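Local coordinates for protein nucleoside diphosphate kinase (Aquifex aeolicus, PDB 3ZTP) that probably transfers the gamma phosphate of ATP to nucleoside diphosphates by a ping-pong mechanism through a phosphohistidine intermediate, and works as a homotetramer, at residues E97-A102 and I106-G111. Residues are numbered along the deposited sequence; the frame is centred on the assembly and turned at random.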
ATOM      1  N   GLU A  97      -5.997 -13.766 -33.969  1.00 14.42           N
ATOM      2  CA  GLU A  97      -7.134 -14.673 -33.975  0.52 17.57           C
ATOM      3  C   GLU A  97      -8.351 -13.990 -33.338  1.00 16.01           C
ATOM      4  O   GLU A  97      -9.479 -14.176 -33.780  1.00 16.17           O
ATOM      5  CB  GLU A  97      -6.797 -15.973 -33.249  0.52 18.95           C
ATOM      6  CG  GLU A  97      -7.931 -16.994 -33.234  0.52 24.37           C
ATOM      7  CD  GLU A  97      -8.229 -17.591 -34.601  0.52 37.74           C
ATOM      8  OE1 GLU A  97      -7.488 -17.303 -35.564  0.52 33.86           O
ATOM      9  OE2 GLU A  97      -9.210 -18.356 -34.710  0.52 49.27           O
ATOM     10  N   ALA A  98      -8.136 -13.180 -32.305  1.00 13.25           N
ATOM     11  CA  ALA A  98      -9.252 -12.449 -31.702  1.00 11.11           C
ATOM     12  C   ALA A  98      -9.931 -11.533 -32.727  1.00 13.16           C
ATOM     13  O   ALA A  98     -11.166 -11.416 -32.753  1.00 12.89           O
ATOM     14  CB  ALA A  98      -8.765 -11.644 -30.515  1.00 11.83           C
ATOM     15  N   ARG A  99      -9.152 -10.849 -33.559  1.00 10.81           N
ATOM     16  CA  ARG A  99      -9.754  -9.985 -34.582  1.00 13.39           C
ATOM     17  C   ARG A  99     -10.591 -10.759 -35.595  1.00 16.34           C
ATOM     18  O   ARG A  99     -11.550 -10.214 -36.146  1.00 18.00           O
ATOM     19  CB  ARG A  99      -8.687  -9.157 -35.309  1.00 14.16           C
ATOM     20  CG  ARG A  99      -8.265  -7.923 -34.514  1.00 13.43           C
ATOM     21  CD  ARG A  99      -7.193  -7.075 -35.171  1.00 13.66           C
ATOM     22  NE  ARG A  99      -5.829  -7.560 -34.961  1.00 13.24           N
ATOM     23  CZ  ARG A  99      -5.142  -7.387 -33.840  1.00 13.74           C
ATOM     24  NH1 ARG A  99      -5.707  -6.766 -32.818  1.00 13.31           N
ATOM     25  NH2 ARG A  99      -3.903  -7.852 -33.745  1.00 15.24           N
ATOM     26  N   LYS A 100     -10.232 -12.015 -35.824  1.00 15.16           N
ATOM     27  CA  LYS A 100     -10.969 -12.863 -36.755  1.00 17.35           C
ATOM     28  C   LYS A 100     -12.282 -13.351 -36.148  1.00 17.96           C
ATOM     29  O   LYS A 100     -13.305 -13.369 -36.853  1.00 22.47           O
ATOM     30  CB  LYS A 100     -10.108 -14.056 -37.198  1.00 25.38           C
ATOM     31  CG  LYS A 100      -8.984 -13.654 -38.146  1.00 50.33           C
ATOM     32  CD  LYS A 100      -7.996 -14.784 -38.411  1.00 80.39           C
ATOM     33  CE  LYS A 100      -6.863 -14.304 -39.311  1.00104.03           C
ATOM     34  NZ  LYS A 100      -5.796 -15.322 -39.515  1.00118.08           N
ATOM     35  N   VAL A 101     -12.280 -13.740 -34.876  1.00 15.62           N
ATOM     36  CA  VAL A 101     -13.437 -14.401 -34.293  1.00 19.10           C
ATOM     37  C   VAL A 101     -14.225 -13.590 -33.270  1.00 17.21           C
ATOM     38  O   VAL A 101     -15.352 -13.956 -32.944  1.00 18.29           O
ATOM     39  CB  VAL A 101     -13.051 -15.738 -33.644  1.00 23.13           C
ATOM     40  CG1 VAL A 101     -12.350 -16.633 -34.675  1.00 27.37           C
ATOM     41  CG2 VAL A 101     -12.170 -15.519 -32.425  1.00 22.86           C
ATOM     42  N   ALA A 102     -13.645 -12.501 -32.747  1.00 13.91           N
ATOM     43  CA  ALA A 102     -14.296 -11.693 -31.717  1.00 14.02           C
ATOM     44  C   ALA A 102     -13.865 -10.234 -31.864  1.00 11.15           C
ATOM     45  O   ALA A 102     -13.076  -9.755 -31.064  1.00 10.07           O
ATOM     46  CB  ALA A 102     -13.939 -12.225 -30.324  1.00 18.29           C
ATOM     47  N   ILE A 106     -11.381  -7.404 -26.065  1.00  7.74           N
ATOM     48  CA  ILE A 106     -10.301  -6.523 -25.646  1.00  7.98           C
ATOM     49  C   ILE A 106      -9.046  -6.781 -26.490  1.00  8.29           C
ATOM     50  O   ILE A 106      -8.381  -5.842 -26.919  1.00  8.29           O
ATOM     51  CB  ILE A 106      -9.973  -6.685 -24.139  1.00  7.39           C
ATOM     52  CG1 ILE A 106     -11.181  -6.375 -23.248  1.00  9.49           C
ATOM     53  CG2 ILE A 106      -8.775  -5.841 -23.774  1.00  8.46           C
ATOM     54  CD1 ILE A 106     -11.736  -5.005 -23.428  1.00 10.81           C
ATOM     55  N   ARG A 107      -8.694  -8.050 -26.709  1.00  7.96           N
ATOM     56  CA  ARG A 107      -7.472  -8.359 -27.450  1.00  7.76           C
ATOM     57  C   ARG A 107      -7.592  -7.990 -28.913  1.00  7.65           C
ATOM     58  O   ARG A 107      -6.630  -7.537 -29.531  1.00  9.54           O
ATOM     59  CB  ARG A 107      -7.038  -9.818 -27.243  1.00  8.88           C
ATOM     60  CG  ARG A 107      -6.574 -10.018 -25.809  1.00  8.96           C
ATOM     61  CD  ARG A 107      -6.257 -11.417 -25.480  1.00 10.36           C
ATOM     62  NE  ARG A 107      -5.607 -11.534 -24.194  1.00  9.77           N
ATOM     63  CZ  ARG A 107      -5.653 -12.625 -23.453  1.00 10.51           C
ATOM     64  NH1 ARG A 107      -6.372 -13.662 -23.822  1.00 11.86           N
ATOM     65  NH2 ARG A 107      -4.977 -12.698 -22.326  1.00 10.79           N
ATOM     66  N   ALA A 108      -8.776  -8.146 -29.495  1.00  8.26           N
ATOM     67  CA  ALA A 108      -8.977  -7.706 -30.865  1.00  9.47           C
ATOM     68  C   ALA A 108      -8.811  -6.202 -30.972  1.00  9.71           C
ATOM     69  O   ALA A 108      -8.222  -5.700 -31.940  1.00 10.08           O
ATOM     70  CB  ALA A 108     -10.327  -8.128 -31.374  1.00 10.82           C
ATOM     71  N   GLN A 109      -9.352  -5.470 -30.012  1.00  8.43           N
ATOM     72  CA  GLN A 109      -9.345  -4.010 -30.065  1.00  8.54           C
ATOM     73  C   GLN A 109      -7.999  -3.398 -29.759  1.00 10.32           C
ATOM     74  O   GLN A 109      -7.619  -2.404 -30.375  1.00 11.99           O
ATOM     75  CB  GLN A 109     -10.381  -3.458 -29.093  1.00 10.12           C
ATOM     76  CG  GLN A 109     -11.793  -3.761 -29.561  1.00 11.49           C
ATOM     77  CD  GLN A 109     -12.243  -2.816 -30.668  1.00 14.03           C
ATOM     78  OE1 GLN A 109     -12.701  -3.248 -31.757  1.00 14.84           O
ATOM     79  NE2 GLN A 109     -12.141  -1.518 -30.393  1.00 15.10           N
ATOM     80  N   PHE A 110      -7.266  -3.996 -28.815  1.00  8.73           N
ATOM     81  CA  PHE A 110      -6.076  -3.345 -28.257  1.00  9.43           C
ATOM     82  C   PHE A 110      -4.814  -4.199 -28.278  1.00  9.68           C
ATOM     83  O   PHE A 110      -3.734  -3.698 -27.969  1.00 11.35           O
ATOM     84  CB  PHE A 110      -6.359  -2.873 -26.806  1.00  9.21           C
ATOM     85  CG  PHE A 110      -7.539  -1.960 -26.706  1.00  8.78           C
ATOM     86  CD1 PHE A 110      -7.531  -0.735 -27.351  1.00 11.32           C
ATOM     87  CD2 PHE A 110      -8.661  -2.353 -26.047  1.00  9.91           C
ATOM     88  CE1 PHE A 110      -8.648   0.112 -27.288  1.00 11.22           C
ATOM     89  CE2 PHE A 110      -9.790  -1.513 -25.982  1.00 10.66           C
ATOM     90  CZ  PHE A 110      -9.764  -0.284 -26.619  1.00 10.15           C
ATOM     91  N   GLY A 111      -4.952  -5.485 -28.576  1.00  8.83           N
ATOM     92  CA  GLY A 111      -3.827  -6.399 -28.611  1.00  8.72           C
ATOM     93  C   GLY A 111      -3.094  -6.354 -29.928  1.00 10.16           C
ATOM     94  O   GLY A 111      -3.677  -6.205 -31.001  1.00 11.48           O
TER
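Helical segments 97-101 and 106-110 come closest at Arg99 and Ala108, their axes 7.7 Å apart and crossing at -110°. Ala98 CB and Ala108 CB meet at 3.9 Å, consistent with this close approach. Ala108 CB also rests 3.2 Å from the O atom of Ala102, just past helix 95-101. Ser105 OG hydrogen-bonds to both Ala102 O and Ala108 N, tying the turn to helix 106-110.

Arg99 supplies the polar grip. Its chain runs past Ala108 and bends at chi3 (-82°), which turns the guanidinium toward the end of helix 106-110. Arg99 NH1 donates to Ala108 O (2.9 Å) and to Gly111 O (2.8 Å). Both acceptors lie at the guanidinium edge, near its plane, though NH1 stands above the carbonyl plane of Ala108. NH2 adds a weak bond to Gly111 O and a salt bridge to Glu96. Two short consecutive helices, joined by a three-residue link, are thus held through carbonyls at the C-terminal end of helix 106-110.

That helix carries Arg107, a predicted ATP-binding residue. Arg107 CB touches Ala98, but its guanidinium leads away to Gly91 O and to Ile119 O on strand 119-121, while Ile106 packs on helices 20-29 and 82-90.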